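Local coordinates for succinoglycan biosynthesis protein (Bacillus cereus ATCC 14579, PDB 3B55) that binds calcium and belongs to the erythromycin esterase-like family, although its precise enzymatic or biosynthetic role is not established, at residues Glu114-Ala119 / Phe252-Gln257; Asn179-Ile184 / Arg260-Phe265. The protein carries 1 engineered substitution. All blocks are in the same frame, centred on the assembly; numbering follows the deposited sequence.

Interaction 1: residues Glu114-Ala119 / Phe252-Gln257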
# COMPACT_ATOMS: atom_id res chain seq x y z
N GLU A 114 -0.23 -0.16 -5.52
CA GLU A 114 -0.03 -0.34 -6.95
C GLU A 114 -1.14 0.42 -7.69
O GLU A 114 -2.20 0.68 -7.12
CB GLU A 114 -0.09 -1.84 -7.28
CG GLU A 114 0.11 -2.20 -8.74
CD GLU A 114 1.43 -1.71 -9.27
OE1 GLU A 114 1.56 -0.50 -9.52
OE2 GLU A 114 2.35 -2.55 -9.43
N GLY A 115 -0.88 0.78 -8.94
CA GLY A 115 -1.88 1.50 -9.70
C GLY A 115 -3.19 0.74 -9.75
O GLY A 115 -3.22 -0.48 -9.92
N TRP A 116 -4.29 1.47 -9.60
CA TRP A 116 -5.62 0.88 -9.64
C TRP A 116 -5.87 0.18 -10.97
O TRP A 116 -6.49 -0.88 -11.00
CB TRP A 116 -6.67 1.96 -9.38
CG TRP A 116 -8.07 1.57 -9.76
CD1 TRP A 116 -8.60 1.51 -11.02
CD2 TRP A 116 -9.13 1.21 -8.86
NE1 TRP A 116 -9.92 1.14 -10.96
CE2 TRP A 116 -10.28 0.95 -9.65
CE3 TRP A 116 -9.23 1.09 -7.47
CZ2 TRP A 116 -11.50 0.56 -9.09
CZ3 TRP A 116 -10.45 0.71 -6.91
CH2 TRP A 116 -11.57 0.45 -7.72
N ASP A 117 -5.39 0.77 -12.07
CA ASP A 117 -5.59 0.17 -13.38
C ASP A 117 -4.83 -1.13 -13.57
O ASP A 117 -5.36 -2.11 -14.10
CB ASP A 117 -5.21 1.14 -14.50
CG ASP A 117 -3.84 1.76 -14.31
OD1 ASP A 117 -2.97 1.12 -13.68
OD2 ASP A 117 -3.62 2.89 -14.79
N ARG A 118 -3.57 -1.14 -13.14
CA ARG A 118 -2.73 -2.32 -13.29
C ARG A 118 -3.28 -3.48 -12.45
O ARG A 118 -3.28 -4.63 -12.89
CB ARG A 118 -1.29 -1.97 -12.90
CG ARG A 118 -0.73 -0.82 -13.74
CD ARG A 118 0.61 -0.24 -13.28
NE ARG A 118 1.74 -1.04 -13.72
CZ ARG A 118 2.79 -0.56 -14.38
NH1 ARG A 118 2.87 0.73 -14.69
NH2 ARG A 118 3.78 -1.38 -14.70
N ALA A 119 -3.79 -3.17 -11.26
CA ALA A 119 -4.34 -4.21 -10.39
C ALA A 119 -5.61 -4.85 -10.96
O ALA A 119 -5.96 -5.97 -10.58
CB ALA A 119 -4.63 -3.63 -9.01
N PHE A 252 -22.49 -1.05 -10.30
CA PHE A 252 -22.50 0.38 -10.58
C PHE A 252 -21.53 1.05 -9.61
O PHE A 252 -20.96 2.10 -9.92
CB PHE A 252 -23.90 0.96 -10.40
CG PHE A 252 -23.95 2.46 -10.53
CD1 PHE A 252 -23.84 3.28 -9.41
CD2 PHE A 252 -24.08 3.06 -11.79
CE1 PHE A 252 -23.86 4.67 -9.53
CE2 PHE A 252 -24.09 4.45 -11.92
CZ PHE A 252 -23.98 5.25 -10.79
N ALA A 253 -21.35 0.44 -8.45
CA ALA A 253 -20.44 0.97 -7.45
C ALA A 253 -19.03 0.93 -8.04
O ALA A 253 -18.27 1.90 -7.93
CB ALA A 253 -20.51 0.13 -6.17
N TRP A 254 -18.70 -0.19 -8.67
CA TRP A 254 -17.39 -0.34 -9.29
C TRP A 254 -17.16 0.72 -10.35
O TRP A 254 -16.12 1.39 -10.37
CB TRP A 254 -17.24 -1.72 -9.95
CG TRP A 254 -16.70 -2.80 -9.06
CD1 TRP A 254 -17.41 -3.78 -8.42
CD2 TRP A 254 -15.33 -3.01 -8.71
NE1 TRP A 254 -16.56 -4.59 -7.70
CE2 TRP A 254 -15.28 -4.14 -7.86
CE3 TRP A 254 -14.13 -2.35 -9.04
CZ2 TRP A 254 -14.08 -4.63 -7.33
CZ3 TRP A 254 -12.94 -2.84 -8.51
CH2 TRP A 254 -12.92 -3.97 -7.67
N ILE A 255 -18.13 0.87 -11.25
CA ILE A 255 -18.04 1.83 -12.34
C ILE A 255 -17.77 3.23 -11.81
O ILE A 255 -16.87 3.92 -12.27
CB ILE A 255 -19.33 1.83 -13.18
CG1 ILE A 255 -19.58 0.42 -13.72
CG2 ILE A 255 -19.23 2.84 -14.30
CD1 ILE A 255 -18.41 -0.19 -14.48
N LYS A 256 -18.56 3.63 -10.82
CA LYS A 256 -18.44 4.94 -10.20
C LYS A 256 -17.02 5.19 -9.67
O LYS A 256 -16.47 6.28 -9.82
CB LYS A 256 -19.46 5.05 -9.06
CG LYS A 256 -19.57 6.42 -8.45
CD LYS A 256 -20.79 6.51 -7.56
CE LYS A 256 -20.88 7.89 -6.94
NZ LYS A 256 -20.74 8.92 -8.00
N GLN A 257 -16.43 4.16 -9.07
CA GLN A 257 -15.09 4.26 -8.52
C GLN A 257 -14.05 4.39 -9.63
O GLN A 257 -13.09 5.15 -9.51
CB GLN A 257 -14.77 3.05 -7.65
CG GLN A 257 -13.40 3.12 -7.01
CD GLN A 257 -13.21 4.34 -6.13
OE1 GLN A 257 -12.11 4.61 -5.65
NE2 GLN A 257 -14.28 5.10 -5.92
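Trp116 carries this contact from its side: the six-membered half of its indole enters between the side chains of Trp254 and Gln257 on helix 250-268. Packing is tightest at Trp116 CH2, which lies 3.3 Å from Gln257 CG, with Trp116 CZ2 3.8 Å from the same methylene carbon. From Trp254, CZ3 comes to 3.7 Å from Trp116 CH2. The two indoles meet obliquely, inclined at 49°, and their six-membered rings have centroids 5.7 Å apart. Reach is what the indole supplies, since the backbones stay far apart: Trp116 CA is 10.1 Å from Gln257 CA, and a chi1 of 164°, placing CG opposite the backbone N, sends the ring across. Trp116 lies on helix 116-128, the next helix after strand 109-112 of the large mixed sheet, and its ring also rests on Ile169 of the edge strand 167-172. The contact thus ties the sheet's edge to the helical part of the protein; the side chain of Trp116 is about 11 Å from that of Glu113, a calcium ligand. Gln257 suits a buried place beside an aromatic ring because its aliphatic CB and CG do the touching, while a bend at chi2 turns its amide off the line of approach, the amide plane standing 66° from the indole. The indole nitrogen of Trp116 makes a weak hydrogen bond to OD1 of Asn258, the residue after Gln257 on helix 250-268. The looser side belongs to Trp254, which is partly exposed and offers Trp116 little more than CE3 and CZ3; its ring also packs edge-to-face with Trp293 of helix 278-298.

Interaction 2: residues Asn179-Ile184 / Arg260-Phe265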
# COMPACT_ATOMS: atom_id res chain seq x y z
N ASN A 179 -7.88 0.24 -19.82
CA ASN A 179 -8.81 -0.74 -19.25
C ASN A 179 -9.83 -0.10 -18.31
O ASN A 179 -10.97 -0.54 -18.22
CB ASN A 179 -8.06 -1.88 -18.53
CG ASN A 179 -6.99 -1.37 -17.57
OD1 ASN A 179 -6.74 -0.17 -17.46
ND2 ASN A 179 -6.36 -2.30 -16.86
N VAL A 180 -9.42 0.96 -17.62
CA VAL A 180 -10.33 1.65 -16.71
C VAL A 180 -11.44 2.31 -17.53
O VAL A 180 -12.61 2.24 -17.17
CB VAL A 180 -9.59 2.73 -15.89
CG1 VAL A 180 -10.60 3.66 -15.21
CG2 VAL A 180 -8.71 2.06 -14.85
N TYR A 181 -11.05 2.95 -18.62
CA TYR A 181 -11.99 3.63 -19.51
C TYR A 181 -12.94 2.63 -20.17
O TYR A 181 -14.14 2.92 -20.30
CB TYR A 181 -11.23 4.41 -20.58
CG TYR A 181 -10.48 5.60 -20.03
CD1 TYR A 181 -11.15 6.77 -19.66
CD2 TYR A 181 -9.10 5.56 -19.85
CE1 TYR A 181 -10.47 7.86 -19.13
CE2 TYR A 181 -8.40 6.64 -19.33
CZ TYR A 181 -9.10 7.79 -18.97
OH TYR A 181 -8.41 8.87 -18.45
N ASN A 182 -12.42 1.48 -20.57
CA ASN A 182 -13.26 0.46 -21.21
C ASN A 182 -14.29 -0.12 -20.24
O ASN A 182 -15.33 -0.60 -20.68
CB ASN A 182 -12.42 -0.67 -21.80
CG ASN A 182 -11.60 -0.22 -22.99
OD1 ASN A 182 -12.04 0.60 -23.79
ND2 ASN A 182 -10.40 -0.77 -23.13
N ASN A 183 -14.00 -0.09 -18.94
CA ASN A 183 -14.97 -0.60 -17.97
C ASN A 183 -16.19 0.31 -17.95
O ASN A 183 -17.33 -0.15 -17.90
CB ASN A 183 -14.38 -0.67 -16.56
CG ASN A 183 -13.45 -1.85 -16.37
OD1 ASN A 183 -13.60 -2.89 -17.03
ND2 ASN A 183 -12.49 -1.72 -15.45
N ILE A 184 -15.94 1.61 -17.99
CA ILE A 184 -17.01 2.60 -17.99
C ILE A 184 -17.76 2.54 -19.32
O ILE A 184 -18.99 2.54 -19.35
CB ILE A 184 -16.45 4.03 -17.79
CG1 ILE A 184 -15.75 4.12 -16.43
CG2 ILE A 184 -17.57 5.06 -17.90
CD1 ILE A 184 -14.99 5.42 -16.23
N ARG A 260 -14.02 7.71 -10.55
CA ARG A 260 -13.40 8.45 -9.47
C ARG A 260 -11.88 8.46 -9.63
O ARG A 260 -11.20 9.42 -9.27
CB ARG A 260 -13.76 7.81 -8.13
CG ARG A 260 -13.38 8.67 -6.95
CD ARG A 260 -14.35 9.82 -6.80
NE ARG A 260 -13.87 10.81 -5.85
CZ ARG A 260 -13.00 11.77 -6.14
NH1 ARG A 260 -12.51 11.86 -7.37
NH2 ARG A 260 -12.60 12.62 -5.21
N ILE A 261 -11.33 7.37 -10.17
CA ILE A 261 -9.89 7.28 -10.38
C ILE A 261 -9.40 8.33 -11.37
O ILE A 261 -8.33 8.91 -11.19
CB ILE A 261 -9.50 5.87 -10.88
CG1 ILE A 261 -9.80 4.83 -9.80
CG2 ILE A 261 -8.03 5.84 -11.27
CD1 ILE A 261 -8.96 4.97 -8.53
N ILE A 262 -10.18 8.57 -12.42
CA ILE A 262 -9.84 9.55 -13.44
C ILE A 262 -9.79 10.95 -12.83
O ILE A 262 -8.92 11.75 -13.18
CB ILE A 262 -10.87 9.54 -14.59
CG1 ILE A 262 -11.06 8.11 -15.11
CG2 ILE A 262 -10.40 10.45 -15.72
CD1 ILE A 262 -12.19 7.96 -16.11
N GLU A 263 -10.73 11.26 -11.93
CA GLU A 263 -10.74 12.56 -11.27
C GLU A 263 -9.53 12.68 -10.34
O GLU A 263 -8.91 13.74 -10.24
CB GLU A 263 -12.00 12.74 -10.44
CG GLU A 263 -13.28 12.93 -11.22
CD GLU A 263 -14.46 13.21 -10.31
OE1 GLU A 263 -14.59 14.36 -9.83
OE2 GLU A 263 -15.24 12.27 -10.05
N GLN A 264 -9.21 11.58 -9.66
CA GLN A 264 -8.08 11.58 -8.74
C GLN A 264 -6.79 11.87 -9.50
O GLN A 264 -5.95 12.66 -9.05
CB GLN A 264 -7.96 10.23 -8.03
CG GLN A 264 -9.04 9.96 -6.98
CD GLN A 264 -8.93 8.56 -6.41
OE1 GLN A 264 -8.09 7.77 -6.83
NE2 GLN A 264 -9.80 8.24 -5.46
N PHE A 265 -6.65 11.23 -10.66
CA PHE A 265 -5.46 11.42 -11.46
C PHE A 265 -5.37 12.84 -12.03
O PHE A 265 -4.35 13.50 -11.89
CB PHE A 265 -5.42 10.38 -12.60
CG PHE A 265 -4.27 10.57 -13.55
CD1 PHE A 265 -4.38 11.41 -14.65
CD2 PHE A 265 -3.05 9.95 -13.30
CE1 PHE A 265 -3.29 11.62 -15.50
CE2 PHE A 265 -1.95 10.16 -14.15
CZ PHE A 265 -2.08 11.00 -15.25
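Two helices of the helical region, 178-192 and 250-268, pack here in a roughly antiparallel helix pair, their local axes running at 139° with a closest approach of 11.0 Å. At this separation the contact is made by branched and aromatic side chains, and Ile262 buries more surface than any other residue of the two segments. Its CD1 methyl is the point on which the other helix converges, lying 3.5 Å from Tyr181 CE1 and 3.8 Å from Ile184 CD1. The isoleucine chain is extended beyond CG1 (chi2 172°), which carries that methyl well out from its own helix; Ile184 is extended in the same way, and the two side chains meet tip to tip. Tyr181 comes in at a slant, its ring meeting the methyl obliquely. Beta-branched residues serve well in this buried setting, because each presents two separate hydrocarbon arms: Ile262 gives CG1 and CD1 to the tyrosine ring and the opposing isoleucine, and CG2 to the region of the phenol oxygen. Val180, one turn before Ile184, closes the contact more distantly, its CG1 4.5 Å from Ile262 CG1. Although Ile261 CA and Val180 CA form the nearest backbone pair at 8.5 Å, Ile261 only starts toward the other helix; the end of its side chain turns off and packs on Trp116. Leu206 of helix 197-206 touches both Tyr181 and Ile262. A tyrosine can be accommodated among these apolar groups because its one polar atom has a partner: the hydroxyl is hydrogen-bonded to Thr210 OG1. Beside that bond, the same Tyr181 OH lies 3.7 Å from the CG2 methyl of Ile262.

Both contacts draw on helix 250-268, interaction 1 using an earlier turn and interaction 2 a later one, with centres about 7 Å apart. Both are buried, but interaction 1 faces the edge of the mixed sheet and includes a partly exposed tryptophan, whereas all the touching residues of interaction 2 are buried between helices. Indoles and the hydrocarbon part of a glutamine make the first; methyl groups and a phenol ring make the second. They also meet directly: Asn179 ND2 probably donates a hydrogen bond to Asp117 O at 2.9 Å, and Asp117 CB packs 3.6 Å from Val180 CG2, joining helices 116-128 and 178-192 beside 250-268.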